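Local coordinates for ABC-type branched-chain amino acid transport systems periplasmic component-like protein (Thermomonospora curvata, PDB 4N03) that probably serves as the substrate-binding component of an ABC transporter for fatty acids, and holds a palmitic acid molecule in its cleft, at residues A[109-113]-A[178-182]; A[149-154]-A[392-398]; A[156-160]-A[194-198]; A[368-374]-A[385-391]. All blocks are in the same frame, centred on the assembly; numbering follows the deposited sequence.

Contact 1: residues A[109-113]-A[178-182]. With PLM (palmitic acid), chain B.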
# COMPACT_ATOMS: atom_id res chain seq x y z
N SER A 109 2.75 8.15 -1.01
CA SER A 109 2.27 9.08 -0.00
C SER A 109 2.52 10.54 -0.37
O SER A 109 1.57 11.34 -0.34
CB SER A 109 2.78 8.73 1.40
OG SER A 109 2.29 7.47 1.81
N PRO A 110 3.75 10.92 -0.71
CA PRO A 110 3.94 12.34 -1.04
C PRO A 110 3.19 12.79 -2.27
O PRO A 110 2.83 13.97 -2.41
CB PRO A 110 5.43 12.47 -1.20
CG PRO A 110 6.02 11.33 -0.44
CD PRO A 110 5.03 10.20 -0.66
N MSE A 111 2.96 11.87 -3.22
CA MSE A 111 2.26 12.20 -4.43
C MSE A 111 0.79 12.54 -4.15
O MSE A 111 0.29 13.55 -4.62
CB MSE A 111 2.34 11.05 -5.47
CG MSE A 111 3.75 10.85 -6.02
SE MSE A 111 4.67 9.44 -4.93
CE MSE A 111 6.34 10.44 -4.58
N VAL A 112 0.11 11.71 -3.36
CA VAL A 112 -1.27 12.00 -3.03
C VAL A 112 -1.33 13.24 -2.08
O VAL A 112 -2.23 14.05 -2.26
CB VAL A 112 -1.98 10.80 -2.40
CG1 VAL A 112 -3.45 11.12 -2.20
CG2 VAL A 112 -1.89 9.59 -3.28
N SER A 113 -0.39 13.39 -1.17
CA SER A 113 -0.37 14.60 -0.29
C SER A 113 -0.35 15.85 -1.12
O SER A 113 -1.01 16.84 -0.73
CB SER A 113 0.85 14.58 0.66
OG SER A 113 0.54 13.71 1.68
N GLY A 178 9.73 12.30 4.97
CA GLY A 178 8.40 12.76 4.68
C GLY A 178 7.31 11.74 5.03
O GLY A 178 7.48 10.91 5.91
N ASP A 179 6.19 11.83 4.34
CA ASP A 179 4.95 11.16 4.71
C ASP A 179 5.02 9.69 4.95
O ASP A 179 4.32 9.15 5.81
CB ASP A 179 3.91 11.27 3.52
CG ASP A 179 3.15 12.54 3.51
OD1 ASP A 179 3.40 13.44 4.36
OD2 ASP A 179 2.31 12.71 2.65
N TYR A 180 5.78 8.97 4.11
CA TYR A 180 5.85 7.50 4.23
C TYR A 180 6.80 7.14 5.37
O TYR A 180 6.36 6.62 6.40
CB TYR A 180 6.27 6.88 2.88
CG TYR A 180 6.82 5.48 2.91
CD1 TYR A 180 6.47 4.53 3.85
CD2 TYR A 180 7.70 5.07 1.92
CE1 TYR A 180 6.99 3.24 3.83
CE2 TYR A 180 8.19 3.78 1.86
CZ TYR A 180 7.85 2.88 2.80
OH TYR A 180 8.33 1.57 2.77
N GLY A 181 8.09 7.40 5.21
CA GLY A 181 9.02 6.97 6.23
C GLY A 181 8.79 7.62 7.57
O GLY A 181 8.98 7.01 8.59
N GLY A 182 8.37 8.89 7.53
CA GLY A 182 8.09 9.63 8.76
C GLY A 182 6.92 9.08 9.51
O GLY A 182 6.91 9.09 10.74
C1 PLM B . 4.65 5.46 -0.07
O1 PLM B . 3.71 5.41 0.76
O2 PLM B . 5.04 6.49 -0.65
C2 PLM B . 5.26 4.15 -0.53
C3 PLM B . 4.30 3.56 -1.65
C4 PLM B . 4.66 2.14 -2.06
C5 PLM B . 3.79 1.62 -3.15
C6 PLM B . 3.98 0.15 -3.59
C7 PLM B . 3.04 -0.76 -2.81
C8 PLM B . 3.25 -2.24 -3.01
C9 PLM B . 2.14 -3.13 -2.49
CA PLM B . 2.30 -3.59 -1.02
CB PLM B . 0.93 -4.24 -0.56
CC PLM B . 0.43 -3.60 0.77
CD PLM B . -1.06 -3.74 1.00
CE PLM B . -1.63 -3.10 2.26
CF PLM B . -3.11 -2.75 2.08
CG PLM B . -4.07 -3.89 2.37
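Ser109 and Asp179 meet through their CB atoms, 3.5 Å apart, where the first turns of helices 109-122 and 179-195 approach each other. Helix 109-122 follows a strand of the four-stranded parallel sheet and helix 179-195 follows one of the seven-stranded sheet, so the contact bridges the two lobes of a periplasmic binding protein fold at the palmitate carboxylate. The fatty acid is held on the Ser109 side by two bonds: Ser109 N donates to PLM O2 at 2.9 Å, nearly straight at 170°, and Ser109 OG donates to PLM O1 at 2.7 Å. Tyr180 flanks the head group from helix 179-195. Its CB lies 4.2 Å from Ser109 OG and 3.6 Å from PLM O1. With CG anti to the backbone N (chi1 160°), the ring turns one face to the head group: CG is 3.7 Å from PLM C1, and CD2 is 3.6 Å from PLM C2, which sits over that face. Beyond the ring, OH is hydrogen-bonded to Ala230 O, which anchors the tip away from the ligand. A leucine in place of Tyr180 would probably leave PLM C2 without its aromatic cover and Ala230 O without this partner. Tyr148 OH and Tyr84 OH are also hydrogen-bonded to the palmitate. The chemistry thus divides in two: neutral N-H and hydroxyl groups grip the carboxylate, probably aided by the positive end of helix 109-122, while an aromatic face receives the first methylene, an arrangement consistent with recognition of a fatty acid.

Contact 2: residues A[149-154]-A[392-398]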
# COMPACT_ATOMS: atom_id res chain seq x y z
N ASP A 149 2.47 3.77 10.74
CA ASP A 149 2.76 3.82 12.17
C ASP A 149 2.25 2.59 12.90
O ASP A 149 2.98 1.96 13.63
CB ASP A 149 2.33 5.12 12.82
CG ASP A 149 0.92 5.58 12.54
OD1 ASP A 149 0.15 4.88 11.84
OD2 ASP A 149 0.60 6.70 13.04
N VAL A 150 0.98 2.26 12.66
CA VAL A 150 0.40 1.08 13.26
C VAL A 150 1.15 -0.17 12.84
O VAL A 150 1.39 -1.04 13.68
CB VAL A 150 -1.09 0.98 12.84
CG1 VAL A 150 -1.70 -0.41 13.10
CG2 VAL A 150 -1.88 2.07 13.55
N ASP A 151 1.58 -0.30 11.58
CA ASP A 151 2.38 -1.45 11.18
C ASP A 151 3.69 -1.55 11.97
O ASP A 151 4.07 -2.63 12.37
CB ASP A 151 2.71 -1.45 9.70
CG ASP A 151 1.56 -1.86 8.82
OD1 ASP A 151 0.62 -2.51 9.28
OD2 ASP A 151 1.69 -1.53 7.60
N MSE A 152 4.41 -0.43 12.17
CA MSE A 152 5.63 -0.49 12.96
C MSE A 152 5.35 -0.75 14.43
O MSE A 152 6.14 -1.41 15.06
CB MSE A 152 6.44 0.80 12.81
CG MSE A 152 7.07 0.97 11.43
SE MSE A 152 8.42 -0.37 11.07
CE MSE A 152 7.46 -1.55 10.02
N ILE A 153 4.25 -0.26 14.97
CA ILE A 153 3.95 -0.57 16.37
C ILE A 153 3.73 -2.07 16.55
O ILE A 153 4.31 -2.72 17.42
CB ILE A 153 2.74 0.25 16.84
CG1 ILE A 153 3.10 1.75 16.89
CG2 ILE A 153 2.31 -0.22 18.21
CD1 ILE A 153 1.88 2.64 16.96
N ASN A 154 2.87 -2.62 15.69
CA ASN A 154 2.65 -4.08 15.68
C ASN A 154 3.96 -4.83 15.47
O ASN A 154 4.25 -5.79 16.15
CB ASN A 154 1.61 -4.46 14.65
CG ASN A 154 0.18 -4.20 15.09
OD1 ASN A 154 -0.15 -4.30 16.26
ND2 ASN A 154 -0.68 -3.89 14.15
N SER A 392 -1.89 -5.71 18.06
CA SER A 392 -1.40 -5.58 19.44
C SER A 392 -2.21 -4.61 20.26
O SER A 392 -2.79 -3.69 19.74
CB SER A 392 0.06 -5.16 19.45
OG SER A 392 0.29 -3.87 18.96
N GLU A 393 -2.26 -4.84 21.56
CA GLU A 393 -2.83 -3.84 22.49
C GLU A 393 -2.16 -2.50 22.34
O GLU A 393 -2.80 -1.45 22.39
CB GLU A 393 -2.78 -4.33 23.92
CG GLU A 393 -3.71 -5.48 24.20
CD GLU A 393 -5.17 -5.21 23.89
OE1 GLU A 393 -5.76 -4.24 24.43
OE2 GLU A 393 -5.77 -5.99 23.09
N LEU A 394 -0.86 -2.53 22.13
CA LEU A 394 -0.09 -1.37 21.94
C LEU A 394 -0.63 -0.54 20.77
O LEU A 394 -0.81 0.68 20.86
CB LEU A 394 1.35 -1.83 21.73
CG LEU A 394 2.41 -0.76 21.71
CD1 LEU A 394 2.51 0.00 23.01
CD2 LEU A 394 3.78 -1.37 21.38
N ALA A 395 -0.87 -1.21 19.63
CA ALA A 395 -1.44 -0.53 18.49
C ALA A 395 -2.90 -0.12 18.68
O ALA A 395 -3.33 0.89 18.16
CB ALA A 395 -1.32 -1.37 17.24
N LYS A 396 -3.65 -0.93 19.40
CA LYS A 396 -5.06 -0.66 19.63
C LYS A 396 -5.25 0.66 20.41
O LYS A 396 -6.18 1.36 20.13
CB LYS A 396 -5.66 -1.77 20.48
CG LYS A 396 -7.17 -1.68 20.72
CD LYS A 396 -7.59 -3.00 21.40
CE LYS A 396 -9.05 -3.20 21.59
NZ LYS A 396 -9.23 -4.38 22.47
N ASN A 397 -4.37 0.96 21.37
CA ASN A 397 -4.52 2.10 22.23
C ASN A 397 -3.82 3.34 21.72
O ASN A 397 -4.02 4.43 22.25
CB ASN A 397 -4.10 1.77 23.68
CG ASN A 397 -4.93 0.65 24.28
OD1 ASN A 397 -6.07 0.43 23.89
ND2 ASN A 397 -4.37 -0.04 25.21
N TYR A 398 -2.97 3.19 20.71
CA TYR A 398 -2.23 4.27 20.10
C TYR A 398 -3.18 5.24 19.46
O TYR A 398 -4.19 4.89 18.87
CB TYR A 398 -1.35 3.65 19.00
CG TYR A 398 -0.64 4.65 18.10
CD1 TYR A 398 0.36 5.51 18.54
CD2 TYR A 398 -0.97 4.73 16.76
CE1 TYR A 398 1.00 6.36 17.70
CE2 TYR A 398 -0.33 5.56 15.91
CZ TYR A 398 0.66 6.39 16.36
OH TYR A 398 1.31 7.25 15.55
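Ile153 turns CG2 anti to its backbone N while CG1 (chi1 -68°) swings out beside that N, and Tyr398 sets its CG anti to its own N (chi1 171°); the two meet at about a right angle. They join an antiparallel helix pair, segments 149-154 and 393-397, whose axes approach to 8.8 Å in the lobe built on the seven-stranded sheet. Ile153 CD1 lies over the centre of the Tyr398 ring, 3.5 Å from its centroid, a CH-pi contact. Its other branch, CG2, packs 3.5 Å from Leu394 CG and also against Ala395. At the ring edge Tyr398 OH donates to Asp149 OD2 at 2.7 Å, arriving from above the carboxylate plane, which stands almost perpendicular to the ring. A phenylalanine in place of Tyr398 would probably leave Asp149 OD2 without this donor. A second polar site lies at the opposite end of the pair. Asn154 ND2 is bonded to Thr370 OG1 and Arg368 O, which fixes the amide's rotation. Its OD1 faces Ser392, the N-cap of helix 393-397, whose OG accepts from Ala395 N at 3.0 Å. Asn154 OD1 itself takes two bonds from that residue, Ser392 N at 2.9 Å and Ser392 OG at 2.8 Å.

Contact 3: residues A[156-160]-A[194-198]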
# COMPACT_ATOMS: atom_id res chain seq x y z
N VAL A 156 7.18 -3.88 15.97
CA VAL A 156 8.09 -3.81 17.12
C VAL A 156 7.59 -4.65 18.26
O VAL A 156 8.37 -5.33 18.93
CB VAL A 156 8.36 -2.34 17.51
CG1 VAL A 156 9.14 -2.27 18.80
CG2 VAL A 156 9.08 -1.64 16.35
N GLN A 157 6.29 -4.62 18.52
CA GLN A 157 5.75 -5.49 19.56
C GLN A 157 6.06 -6.95 19.24
O GLN A 157 6.40 -7.75 20.09
CB GLN A 157 4.27 -5.29 19.73
CG GLN A 157 3.67 -6.15 20.84
CD GLN A 157 4.13 -5.74 22.22
OE1 GLN A 157 3.64 -4.76 22.79
NE2 GLN A 157 5.10 -6.44 22.76
N TRP A 158 5.94 -7.32 17.95
CA TRP A 158 6.28 -8.67 17.50
C TRP A 158 7.74 -8.99 17.71
O TRP A 158 8.08 -10.05 18.22
CB TRP A 158 5.89 -8.84 16.04
CG TRP A 158 6.23 -10.16 15.43
CD1 TRP A 158 5.53 -11.32 15.54
CD2 TRP A 158 7.36 -10.44 14.61
NE1 TRP A 158 6.15 -12.31 14.81
CE2 TRP A 158 7.29 -11.81 14.26
CE3 TRP A 158 8.42 -9.67 14.14
CZ2 TRP A 158 8.24 -12.41 13.44
CZ3 TRP A 158 9.37 -10.29 13.31
CH2 TRP A 158 9.26 -11.64 12.98
N LEU A 159 8.63 -8.06 17.37
CA LEU A 159 10.05 -8.29 17.63
C LEU A 159 10.32 -8.61 19.10
O LEU A 159 11.13 -9.47 19.45
CB LEU A 159 10.90 -7.10 17.22
CG LEU A 159 11.02 -6.79 15.73
CD1 LEU A 159 11.75 -5.48 15.51
CD2 LEU A 159 11.71 -7.91 14.97
N MSE A 160 9.65 -7.87 20.01
CA MSE A 160 9.80 -8.09 21.45
C MSE A 160 9.20 -9.42 21.88
O MSE A 160 9.79 -10.17 22.66
CB MSE A 160 9.02 -7.04 22.23
CG MSE A 160 9.63 -5.68 22.12
SE MSE A 160 10.97 -5.44 23.52
CE MSE A 160 9.54 -5.49 24.84
N GLN A 194 7.06 3.31 24.69
CA GLN A 194 6.23 2.48 25.53
C GLN A 194 6.96 1.26 26.06
O GLN A 194 6.70 0.84 27.17
CB GLN A 194 4.96 2.07 24.77
CG GLN A 194 3.98 3.20 24.52
CD GLN A 194 3.18 3.53 25.77
OE1 GLN A 194 3.62 3.29 26.89
NE2 GLN A 194 2.02 4.03 25.59
N LEU A 195 7.86 0.68 25.25
CA LEU A 195 8.55 -0.56 25.54
C LEU A 195 9.92 -0.39 26.13
O LEU A 195 10.53 -1.40 26.48
CB LEU A 195 8.63 -1.42 24.29
CG LEU A 195 7.28 -1.87 23.70
CD1 LEU A 195 7.46 -2.51 22.34
CD2 LEU A 195 6.53 -2.81 24.64
N GLY A 196 10.43 0.84 26.23
CA GLY A 196 11.75 1.02 26.82
C GLY A 196 12.90 0.75 25.88
O GLY A 196 13.91 0.22 26.31
N LEU A 197 12.75 1.20 24.64
CA LEU A 197 13.76 1.03 23.59
C LEU A 197 14.30 2.37 23.17
O LEU A 197 13.62 3.39 23.32
CB LEU A 197 13.21 0.31 22.36
CG LEU A 197 12.47 -1.01 22.64
CD1 LEU A 197 11.66 -1.42 21.45
CD2 LEU A 197 13.47 -2.11 22.93
N GLU A 198 15.51 2.41 22.67
CA GLU A 198 16.09 3.60 22.06
C GLU A 198 15.91 3.53 20.54
O GLU A 198 15.76 2.43 19.96
CB GLU A 198 17.60 3.67 22.38
CG GLU A 198 17.97 3.77 23.87
CD GLU A 198 19.48 3.93 24.06
OE1 GLU A 198 20.13 4.55 23.19
OE2 GLU A 198 20.01 3.47 25.10
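Val156 and Leu195 lie side by side, pointing opposite ways, whereas Val156 and Leu197 reach tip to tip, so one valine methyl serves two leucines. The setting is the beta-alpha-beta crossover of a periplasmic binding protein lobe: helix 179-195 links the parallel neighbours 170-176 and 198-204, and the late turns of helix 148-161 pack where that helix ends. Val156 points CG1 between the leucines because this branch stands anti to the backbone N (chi1 172°); it lies 3.9 Å from Leu195 CD1. Gly196, with a positive phi, takes the chain out of the helix between them, and both leucines head back toward helix 148-161. Selenomethionine Met160 points the opposite way alongside Leu195, with CG 3.8 Å from Leu195 CD1, a contact made less certain by an alternate conformer. Gln157 instead crosses Leu195 at about a right angle. Its chain, bent at chi2, brings OE1 alongside the CD2 methyl at 3.9 Å, while NE2 makes a weak bond to Asp161 OD1. Leu394 of helix 393-397 touches both Gln157 and Leu195, and Leu171 of strand 170-176 lies against Val156 and Leu197. The tip-to-tip pair closes at 3.8 Å, from Val156 CG1 to Leu197 CD1.

Contact 4: residues A[368-374]-A[385-391]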
# COMPACT_ATOMS: atom_id res chain seq x y z
N ARG A 368 -6.50 -2.25 12.09
CA ARG A 368 -5.22 -2.20 12.81
C ARG A 368 -4.51 -3.53 12.88
O ARG A 368 -3.62 -3.72 13.69
CB ARG A 368 -5.35 -1.55 14.21
CG ARG A 368 -5.87 -0.16 14.13
CD ARG A 368 -5.75 0.55 15.47
NE ARG A 368 -6.48 1.79 15.43
CZ ARG A 368 -6.28 2.80 16.30
NH1 ARG A 368 -5.28 2.76 17.16
NH2 ARG A 368 -7.03 3.84 16.19
N LYS A 369 -4.89 -4.47 11.96
CA LYS A 369 -4.29 -5.79 11.94
C LYS A 369 -3.15 -5.85 10.89
O LYS A 369 -3.33 -5.48 9.73
CB LYS A 369 -5.35 -6.81 11.62
CG LYS A 369 -6.43 -6.87 12.66
CD LYS A 369 -7.37 -8.03 12.56
CE LYS A 369 -8.48 -7.88 13.59
NZ LYS A 369 -9.42 -6.74 13.29
N THR A 370 -2.00 -6.28 11.37
CA THR A 370 -0.79 -6.36 10.57
C THR A 370 -0.30 -7.80 10.52
O THR A 370 -0.20 -8.46 11.55
CB THR A 370 0.32 -5.51 11.26
OG1 THR A 370 -0.13 -4.15 11.38
CG2 THR A 370 1.65 -5.57 10.53
N TYR A 371 -0.01 -8.30 9.30
CA TYR A 371 0.74 -9.55 9.11
C TYR A 371 2.20 -9.31 9.22
O TYR A 371 2.67 -8.19 8.92
CB TYR A 371 0.54 -10.10 7.68
CG TYR A 371 -0.84 -10.52 7.28
CD1 TYR A 371 -1.73 -9.63 6.71
CD2 TYR A 371 -1.26 -11.86 7.39
CE1 TYR A 371 -2.99 -10.00 6.30
CE2 TYR A 371 -2.52 -12.24 6.98
CZ TYR A 371 -3.36 -11.34 6.41
OH TYR A 371 -4.61 -11.77 6.01
N ILE A 372 2.96 -10.32 9.63
CA ILE A 372 4.41 -10.31 9.39
C ILE A 372 4.64 -11.36 8.28
O ILE A 372 4.22 -12.51 8.45
CB ILE A 372 5.23 -10.67 10.62
CG1 ILE A 372 4.89 -9.78 11.80
CG2 ILE A 372 6.72 -10.63 10.26
CD1 ILE A 372 5.18 -8.31 11.61
N ILE A 373 5.29 -10.97 7.21
CA ILE A 373 5.61 -11.85 6.11
C ILE A 373 7.12 -11.89 5.94
O ILE A 373 7.85 -11.04 6.44
CB ILE A 373 4.85 -11.48 4.80
CG1 ILE A 373 5.40 -10.25 4.15
CG2 ILE A 373 3.36 -11.40 5.06
CD1 ILE A 373 4.76 -9.95 2.83
N LYS A 374 7.61 -12.86 5.17
CA LYS A 374 9.02 -12.87 4.78
C LYS A 374 9.11 -13.27 3.31
O LYS A 374 8.29 -14.08 2.78
CB LYS A 374 9.86 -13.80 5.61
CG LYS A 374 9.46 -15.27 5.44
CD LYS A 374 10.29 -16.22 6.27
CE LYS A 374 11.74 -16.35 5.82
NZ LYS A 374 11.90 -16.93 4.44
N ILE A 385 3.47 -15.94 4.92
CA ILE A 385 3.10 -15.43 6.25
C ILE A 385 3.98 -16.06 7.31
O ILE A 385 4.13 -17.29 7.37
CB ILE A 385 1.61 -15.75 6.50
CG1 ILE A 385 0.75 -14.91 5.58
CG2 ILE A 385 1.25 -15.49 7.96
CD1 ILE A 385 -0.72 -15.31 5.53
N VAL A 386 4.55 -15.22 8.16
CA VAL A 386 5.26 -15.65 9.35
C VAL A 386 4.32 -15.51 10.55
O VAL A 386 4.24 -16.41 11.38
CB VAL A 386 6.56 -14.83 9.56
CG1 VAL A 386 7.27 -15.21 10.84
CG2 VAL A 386 7.47 -15.13 8.37
N GLU A 387 3.61 -14.38 10.63
CA GLU A 387 2.63 -14.16 11.70
C GLU A 387 1.36 -13.74 11.07
O GLU A 387 1.31 -12.78 10.30
CB GLU A 387 3.13 -13.08 12.66
CG GLU A 387 2.39 -13.01 13.97
CD GLU A 387 2.65 -14.21 14.84
OE1 GLU A 387 3.81 -14.65 14.94
OE2 GLU A 387 1.70 -14.65 15.48
N GLN A 388 0.29 -14.47 11.38
CA GLN A 388 -1.04 -14.11 10.89
C GLN A 388 -1.41 -12.73 11.42
O GLN A 388 -0.94 -12.27 12.47
CB GLN A 388 -2.10 -15.11 11.37
CG GLN A 388 -2.01 -16.48 10.72
CD GLN A 388 -2.29 -16.48 9.21
OE1 GLN A 388 -2.95 -15.60 8.66
NE2 GLN A 388 -1.85 -17.51 8.56
N ALA A 389 -2.26 -12.03 10.68
CA ALA A 389 -2.60 -10.65 11.02
C ALA A 389 -3.06 -10.50 12.45
O ALA A 389 -3.91 -11.26 12.91
CB ALA A 389 -3.62 -10.09 10.08
N PHE A 390 -2.51 -9.53 13.14
CA PHE A 390 -2.82 -9.28 14.54
C PHE A 390 -2.83 -7.79 14.84
O PHE A 390 -2.15 -7.02 14.21
CB PHE A 390 -1.83 -10.00 15.47
CG PHE A 390 -0.43 -9.43 15.42
CD1 PHE A 390 0.43 -9.78 14.41
CD2 PHE A 390 0.00 -8.46 16.35
CE1 PHE A 390 1.68 -9.22 14.32
CE2 PHE A 390 1.27 -7.89 16.24
CZ PHE A 390 2.08 -8.26 15.19
N GLU A 391 -3.59 -7.44 15.86
CA GLU A 391 -3.61 -6.11 16.44
C GLU A 391 -3.10 -6.17 17.84
O GLU A 391 -3.76 -6.72 18.72
CB GLU A 391 -5.02 -5.57 16.38
CG GLU A 391 -5.16 -4.20 17.03
CD GLU A 391 -6.56 -3.64 16.94
OE1 GLU A 391 -7.49 -4.29 16.38
OE2 GLU A 391 -6.68 -2.47 17.37
O HOH W 1 -8.40 -3.80 13.77
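Tyr371 receives Ala389 CB over the centre of one ring face, 3.7 Å from the centroid and 3° off the ring normal, a CH-pi contact. Gln388 OE1, in one of two conformers, lies at the ring's edge near its plane, Ile385 CD1 approaches obliquely, and the phenol OH is hydrogen-bonded to Gly354 O. Phe390 is met at its edge, in plane, by Gln388 O, and near its plane by Ile372 CG1, 4.1 Å from Phe390 CE1. With CG between the backbone N and the carbonyl carbon (chi1 69°), the Phe390 ring leans back over the hairpin, placing CD1 3.2 Å from Thr370 O. Thr370 and Phe390 form an antiparallel hydrogen-bonded pair, Thr370 N donating to Phe390 O at 2.9 Å. A classic beta bulge sets two residues against one: Ile372 O accepts from Val386 N at 2.7 Å and from Glu387 N at 2.9 Å, both donors tilted somewhat from its carbonyl plane. At the other end a water accepts from Arg368 N and Lys369 NZ and donates to Glu391 OE1. Strand 370-375 lies between its hairpin mate, at the sheet margin, and the antiparallel strand 275-279, while Trp158 of helix 148-161 packs on Ile372, Val386 and Phe390.

Overall arrangement
From the N terminus, the chain first builds the four-stranded parallel sheet, and helix 109-122 leaves it carrying the first half of contact 1. Helix 148-161 then opens contacts 2 and 3 in succession. Contact 1 closes at helix 179-195, across the cleft, and contact 3 closes at the far end of that same helix; contact 1 therefore crosses both contacts 2 and 3. Much later the hairpin 370-390 closes contact 4 as a short local loop, and helix 393-397, directly after it, closes contact 2, within which contacts 3 and 4 are both nested. Contacts 2, 3 and 4 touch one another round helix 148-161, binding the C-terminal helix 393-397 into the second lobe, while contact 1 joins the lobes.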